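Phosphoglycerate dehydrogenase (Lactobacillus plantarum, PDB 3EVT) probably catalyses the NAD-dependent oxidation of 3-phosphoglycerate to 3-phosphohydroxypyruvate, the first step of the phosphorylated route to serine. Local coordinates at residues H263-W266 with L272-P275; T235-A240 with A249-T254. One frame throughout, in Å; residues are numbered along the deposited sequence.

Contact 1 (H263-W266 with L272-P275)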
ATOM      1  N   HIS A 263      29.044   1.878  16.263  1.00 57.03           N
ATOM      2  CA  HIS A 263      27.880   2.185  17.091  1.00 56.09           C
ATOM      3  C   HIS A 263      27.074   0.910  17.409  1.00 55.60           C
ATOM      4  O   HIS A 263      26.927   0.029  16.541  1.00 55.33           O
ATOM      5  CB  HIS A 263      26.990   3.230  16.425  1.00 55.48           C
ATOM      6  CG  HIS A 263      26.110   3.946  17.387  1.00 55.92           C
ATOM      7  ND1 HIS A 263      24.997   3.359  17.949  1.00 55.34           N
ATOM      8  CD2 HIS A 263      26.199   5.189  17.924  1.00 55.02           C
ATOM      9  CE1 HIS A 263      24.430   4.213  18.780  1.00 55.71           C
ATOM     10  NE2 HIS A 263      25.135   5.334  18.779  1.00 54.41           N
ATOM     11  N   PRO A 264      26.583   0.800  18.656  1.00 55.18           N
ATOM     12  CA  PRO A 264      25.927  -0.468  19.042  1.00 55.18           C
ATOM     13  C   PRO A 264      24.539  -0.667  18.404  1.00 54.33           C
ATOM     14  O   PRO A 264      24.082  -1.815  18.272  1.00 54.61           O
ATOM     15  CB  PRO A 264      25.898  -0.432  20.591  1.00 55.34           C
ATOM     16  CG  PRO A 264      26.284   0.992  21.004  1.00 54.69           C
ATOM     17  CD  PRO A 264      26.826   1.711  19.799  1.00 55.53           C
ATOM     18  N   LEU A 265      23.903   0.425  17.971  1.00 53.40           N
ATOM     19  CA  LEU A 265      22.657   0.333  17.161  1.00 52.20           C
ATOM     20  C   LEU A 265      22.770  -0.626  15.983  1.00 51.14           C
ATOM     21  O   LEU A 265      21.822  -1.363  15.667  1.00 50.19           O
ATOM     22  CB  LEU A 265      22.197   1.711  16.630  1.00 51.83           C
ATOM     23  CG  LEU A 265      21.365   2.612  17.530  1.00 51.23           C
ATOM     24  CD1 LEU A 265      20.991   3.847  16.774  1.00 47.40           C
ATOM     25  CD2 LEU A 265      20.092   1.886  18.094  1.00 49.60           C
ATOM     26  N   TRP A 266      23.912  -0.612  15.311  1.00 50.24           N
ATOM     27  CA  TRP A 266      24.093  -1.527  14.163  1.00 50.61           C
ATOM     28  C   TRP A 266      24.008  -3.014  14.509  1.00 50.68           C
ATOM     29  O   TRP A 266      23.583  -3.814  13.676  1.00 49.17           O
ATOM     30  CB  TRP A 266      25.447  -1.350  13.495  1.00 49.71           C
ATOM     31  CG  TRP A 266      25.729  -0.036  12.751  1.00 50.55           C
ATOM     32  CD1 TRP A 266      26.517   0.997  13.190  1.00 49.20           C
ATOM     33  CD2 TRP A 266      25.306   0.322  11.412  1.00 47.89           C
ATOM     34  NE1 TRP A 266      26.598   1.967  12.209  1.00 51.28           N
ATOM     35  CE2 TRP A 266      25.870   1.576  11.116  1.00 48.20           C
ATOM     36  CE3 TRP A 266      24.521  -0.309  10.440  1.00 48.82           C
ATOM     37  CZ2 TRP A 266      25.664   2.228   9.891  1.00 47.10           C
ATOM     38  CZ3 TRP A 266      24.311   0.332   9.221  1.00 48.41           C
ATOM     39  CH2 TRP A 266      24.864   1.609   8.968  1.00 49.19           C
ATOM     40  N   LEU A 272      16.403  -1.376  12.278  1.00 41.05           N
ATOM     41  CA  LEU A 272      16.793  -1.449  10.866  1.00 42.18           C
ATOM     42  C   LEU A 272      17.344  -0.116  10.493  1.00 41.80           C
ATOM     43  O   LEU A 272      16.591   0.827  10.414  1.00 43.69           O
ATOM     44  CB  LEU A 272      15.583  -1.716   9.950  1.00 41.86           C
ATOM     45  CG  LEU A 272      14.561  -2.812  10.309  1.00 45.21           C
ATOM     46  CD1 LEU A 272      13.394  -2.977   9.280  1.00 40.91           C
ATOM     47  CD2 LEU A 272      15.263  -4.104  10.541  1.00 45.31           C
ATOM     48  N   ILE A 273      18.641  -0.030  10.242  1.00 41.59           N
ATOM     49  CA  ILE A 273      19.272   1.236   9.935  1.00 40.41           C
ATOM     50  C   ILE A 273      19.277   1.379   8.425  1.00 41.13           C
ATOM     51  O   ILE A 273      19.761   0.481   7.716  1.00 40.99           O
ATOM     52  CB  ILE A 273      20.788   1.270  10.441  1.00 40.48           C
ATOM     53  CG1 ILE A 273      20.878   0.884  11.902  1.00 38.39           C
ATOM     54  CG2 ILE A 273      21.413   2.670  10.235  1.00 38.97           C
ATOM     55  CD1 ILE A 273      20.232   1.918  12.849  1.00 40.09           C
ATOM     56  N   THR A 274      18.739   2.473   7.910  1.00 40.98           N
ATOM     57  CA  THR A 274      18.947   2.742   6.519  1.00 40.53           C
ATOM     58  C   THR A 274      19.636   4.086   6.482  1.00 41.05           C
ATOM     59  O   THR A 274      19.313   4.956   7.265  1.00 40.18           O
ATOM     60  CB  THR A 274      17.619   2.777   5.677  1.00 40.31           C
ATOM     61  OG1 THR A 274      16.732   3.762   6.236  1.00 39.45           O
ATOM     62  CG2 THR A 274      16.949   1.410   5.708  1.00 39.63           C
ATOM     63  N   PRO A 275      20.602   4.248   5.558  1.00 42.73           N
ATOM     64  CA  PRO A 275      21.434   5.449   5.574  1.00 43.77           C
ATOM     65  C   PRO A 275      20.814   6.657   4.930  1.00 45.57           C
ATOM     66  O   PRO A 275      21.303   7.080   3.898  1.00 47.34           O
ATOM     67  CB  PRO A 275      22.673   5.022   4.788  1.00 43.55           C
ATOM     68  CG  PRO A 275      22.208   3.994   3.840  1.00 44.53           C
ATOM     69  CD  PRO A 275      20.983   3.305   4.479  1.00 41.63           C
TER

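Contact 2 (T235-A240 with A249-T254)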
ATOM      1  N   THR A 235      19.859   6.254  23.463  1.00 57.45           N
ATOM      2  CA  THR A 235      19.975   5.447  24.671  1.00 57.56           C
ATOM      3  C   THR A 235      18.635   4.946  25.196  1.00 56.20           C
ATOM      4  O   THR A 235      18.467   3.730  25.418  1.00 56.00           O
ATOM      5  CB  THR A 235      20.744   6.213  25.771  1.00 58.11           C
ATOM      6  OG1 THR A 235      22.103   6.346  25.327  1.00 60.44           O
ATOM      7  CG2 THR A 235      20.705   5.441  27.088  1.00 57.79           C
ATOM      8  N   ALA A 236      17.694   5.880  25.341  1.00 54.74           N
ATOM      9  CA  ALA A 236      16.325   5.545  25.727  1.00 54.27           C
ATOM     10  C   ALA A 236      15.733   4.490  24.780  1.00 54.52           C
ATOM     11  O   ALA A 236      15.104   3.508  25.233  1.00 54.75           O
ATOM     12  CB  ALA A 236      15.478   6.786  25.741  1.00 53.75           C
ATOM     13  N   LEU A 237      15.958   4.684  23.472  1.00 53.42           N
ATOM     14  CA  LEU A 237      15.458   3.772  22.447  1.00 52.79           C
ATOM     15  C   LEU A 237      15.955   2.336  22.716  1.00 52.95           C
ATOM     16  O   LEU A 237      15.153   1.375  22.792  1.00 52.54           O
ATOM     17  CB  LEU A 237      15.828   4.269  21.030  1.00 52.18           C
ATOM     18  CG  LEU A 237      15.506   3.275  19.867  1.00 52.76           C
ATOM     19  CD1 LEU A 237      14.002   2.970  19.703  1.00 51.69           C
ATOM     20  CD2 LEU A 237      16.080   3.679  18.520  1.00 49.97           C
ATOM     21  N   MET A 238      17.270   2.187  22.891  1.00 53.47           N
ATOM     22  CA  MET A 238      17.825   0.870  23.137  1.00 53.64           C
ATOM     23  C   MET A 238      17.291   0.248  24.424  1.00 53.99           C
ATOM     24  O   MET A 238      17.000  -0.958  24.446  1.00 53.34           O
ATOM     25  CB  MET A 238      19.355   0.881  23.070  1.00 54.01           C
ATOM     26  CG  MET A 238      19.878   1.070  21.610  1.00 54.63           C
ATOM     27  SD  MET A 238      21.660   0.851  21.478  1.00 52.48           S
ATOM     28  CE  MET A 238      22.087   2.421  22.214  1.00 48.60           C
ATOM     29  N   THR A 239      17.102   1.067  25.469  1.00 53.63           N
ATOM     30  CA  THR A 239      16.514   0.547  26.694  1.00 54.06           C
ATOM     31  C   THR A 239      14.993   0.243  26.596  1.00 52.90           C
ATOM     32  O   THR A 239      14.526  -0.780  27.125  1.00 52.17           O
ATOM     33  CB  THR A 239      17.018   1.315  27.997  1.00 54.27           C
ATOM     34  OG1 THR A 239      16.434   2.595  28.073  1.00 57.00           O
ATOM     35  CG2 THR A 239      18.547   1.530  27.952  1.00 54.88           C
ATOM     36  N   ALA A 240      14.246   1.052  25.841  1.00 52.75           N
ATOM     37  CA  ALA A 240      12.817   0.743  25.545  1.00 52.11           C
ATOM     38  C   ALA A 240      12.637  -0.583  24.800  1.00 52.17           C
ATOM     39  O   ALA A 240      11.671  -1.307  25.044  1.00 52.81           O
ATOM     40  CB  ALA A 240      12.176   1.836  24.751  1.00 51.93           C
ATOM     41  N   ALA A 249      12.498  -0.957  15.732  1.00 42.15           N
ATOM     42  CA  ALA A 249      12.671   0.410  15.214  1.00 42.70           C
ATOM     43  C   ALA A 249      13.241   0.405  13.795  1.00 42.59           C
ATOM     44  O   ALA A 249      13.925  -0.536  13.394  1.00 44.10           O
ATOM     45  CB  ALA A 249      13.536   1.200  16.102  1.00 42.77           C
ATOM     46  N   ALA A 250      12.939   1.438  13.028  1.00 41.77           N
ATOM     47  CA  ALA A 250      13.599   1.620  11.734  1.00 42.25           C
ATOM     48  C   ALA A 250      14.036   3.051  11.706  1.00 41.79           C
ATOM     49  O   ALA A 250      13.221   3.963  11.789  1.00 41.87           O
ATOM     50  CB  ALA A 250      12.657   1.309  10.563  1.00 40.36           C
ATOM     51  N   LEU A 251      15.334   3.267  11.634  1.00 42.49           N
ATOM     52  CA  LEU A 251      15.783   4.661  11.631  1.00 43.26           C
ATOM     53  C   LEU A 251      16.444   4.948  10.300  1.00 42.91           C
ATOM     54  O   LEU A 251      17.415   4.304   9.951  1.00 42.69           O
ATOM     55  CB  LEU A 251      16.754   4.926  12.783  1.00 41.73           C
ATOM     56  CG  LEU A 251      16.394   4.317  14.122  1.00 43.60           C
ATOM     57  CD1 LEU A 251      17.654   4.416  15.055  1.00 43.71           C
ATOM     58  CD2 LEU A 251      15.103   5.027  14.717  1.00 42.31           C
ATOM     59  N   ASP A 252      15.913   5.917   9.573  1.00 43.36           N
ATOM     60  CA  ASP A 252      16.542   6.336   8.330  1.00 43.89           C
ATOM     61  C   ASP A 252      17.429   7.548   8.553  1.00 44.99           C
ATOM     62  O   ASP A 252      18.093   7.995   7.620  1.00 43.57           O
ATOM     63  CB  ASP A 252      15.494   6.708   7.270  1.00 43.62           C
ATOM     64  CG  ASP A 252      16.118   6.922   5.896  1.00 43.33           C
ATOM     65  OD1 ASP A 252      16.884   6.048   5.424  1.00 36.40           O
ATOM     66  OD2 ASP A 252      15.819   7.948   5.265  1.00 43.95           O
ATOM     67  N   VAL A 253      17.375   8.082   9.779  1.00 46.14           N
ATOM     68  CA  VAL A 253      18.226   9.158  10.276  1.00 46.92           C
ATOM     69  C   VAL A 253      18.670   8.794  11.694  1.00 48.65           C
ATOM     70  O   VAL A 253      17.978   8.059  12.426  1.00 48.85           O
ATOM     71  CB  VAL A 253      17.506  10.499  10.317  1.00 46.80           C
ATOM     72  CG1 VAL A 253      17.181  10.998   8.915  1.00 47.52           C
ATOM     73  CG2 VAL A 253      16.258  10.399  11.166  1.00 44.42           C
ATOM     74  N   THR A 254      19.844   9.281  12.073  1.00 49.45           N
ATOM     75  CA  THR A 254      20.446   8.917  13.349  1.00 51.03           C
ATOM     76  C   THR A 254      21.136  10.137  13.990  1.00 52.75           C
ATOM     77  O   THR A 254      21.358  11.164  13.320  1.00 52.77           O
ATOM     78  CB  THR A 254      21.393   7.695  13.200  1.00 50.87           C
ATOM     79  OG1 THR A 254      22.496   8.002  12.308  1.00 50.77           O
ATOM     80  CG2 THR A 254      20.597   6.548  12.613  1.00 50.90           C
TER

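Contact 1 (H263-W266 with L272-P275)
Ile273 comes up over one face of the Trp266 indole, its branched side chain crossing the ring at about a right angle. The methyl CG2 gives the CH-pi contact, and CB shares the ring face with it: CG2 sits 4.1 Å from the centroid of the six-membered ring and 22° off the ring normal. It lies toward the rim of the indole, its closest ring atom being CH2 of Trp266, 3.8 Å from CG2 of Ile273. Beside it, Ile273 CB lies 3.8 Å from Trp266 CZ3. CG2 stands anti to the backbone N of Ile273, which puts this methyl over the ring and leaves the CG1 arm to run toward Leu265. There the terminal methyl CD1 of Ile273 lies 4.3 Å from Leu265 CB, a looser apolar touch.

Within the 263-266 turn, Leu265 N donates to His263 ND1 at 3.1 Å, nearly in the plane of the imidazole. The indole nitrogen NE1 bonds to the carbonyl of Leu259, so the ring is held from its polar edge while Ile273 covers a face. A second subunit borders the site: its Gln120 and Arg121 bond to the carbonyl O of Trp266, and the same Gln120 takes the N-H of Ile273. Replacing Trp266 with alanine removes the indole, which would probably open a gap over Ile273 and leave the Leu259 carbonyl lacking a donor.

Between the two segments the attraction is wholly apolar, with three buried residues meeting. Shape and dispersion therefore join the loop to strand 271-273, the outermost in this chain's sheet of the NAD-binding domain, while the directional bonds are made within the loop, to the neighbouring strand 248-251 and across the dimer interface.

Contact 2 (T235-A240 with A249-T254)
The beta-alpha-beta unit made of strand 222-225, helix 234-242 and strand 248-251 closes on itself here, where the helix lays one leucine against the strand that follows it. Leu237 is that residue, and its two methyls divide the work. CD1 of Leu237 meets the CB methyl of Ala249 at 4.0 Å. Leu237 CD2 turns to Leu251, lying 3.9 Å from Leu251 CD1 and 4.2 Å from Leu251 CD2, so the two leucines meet tip to tip. With CG anti to the backbone N (chi1 172°), the Leu237 side chain reaches out from the helix and its fork spans the two strand residues.

This is the layered packing of a Rossmann-type fold, a helix lying on a parallel sheet. Ala249 and Leu251, two apart on the strand, both turn their side chains to the helix; Ala250 between them packs instead on Tyr113 of the second subunit. Leu237 also touches Leu223 on the first strand of the unit, thus bridging both of its strands.

Only 103 Å² is buried between the segments, and even the nearest CA atoms, those of Leu237 and Ala249, stay 8.4 Å apart. Beyond the strand, Asp252 accepts bonds through OD1 from the backbone N of Ile277 and through OD2 from that of Ser278.

Overall arrangement
Contacts 1 and 2 follow one another along the chain, with centres about 9 Å apart, and share the same end of this chain's parallel sheet, in which strands 248-251 and 271-273 are neighbours. Leu272 N bonds to Ala249 O at 2.8 Å, and the hydroxyl of Thr274 probably bonds to Asp252 OD1. Leu265 joins their apolar sides: its CD1 lies 3.8 Å from CD1 of Leu251, and its CD2 lies 3.6 Å from CG of Met238 on the helix. Leu265 thus connects the loop with the helix and strand 248-251. Both contacts also border the second subunit, so this end of the NAD-binding domain takes part in the dimer interface.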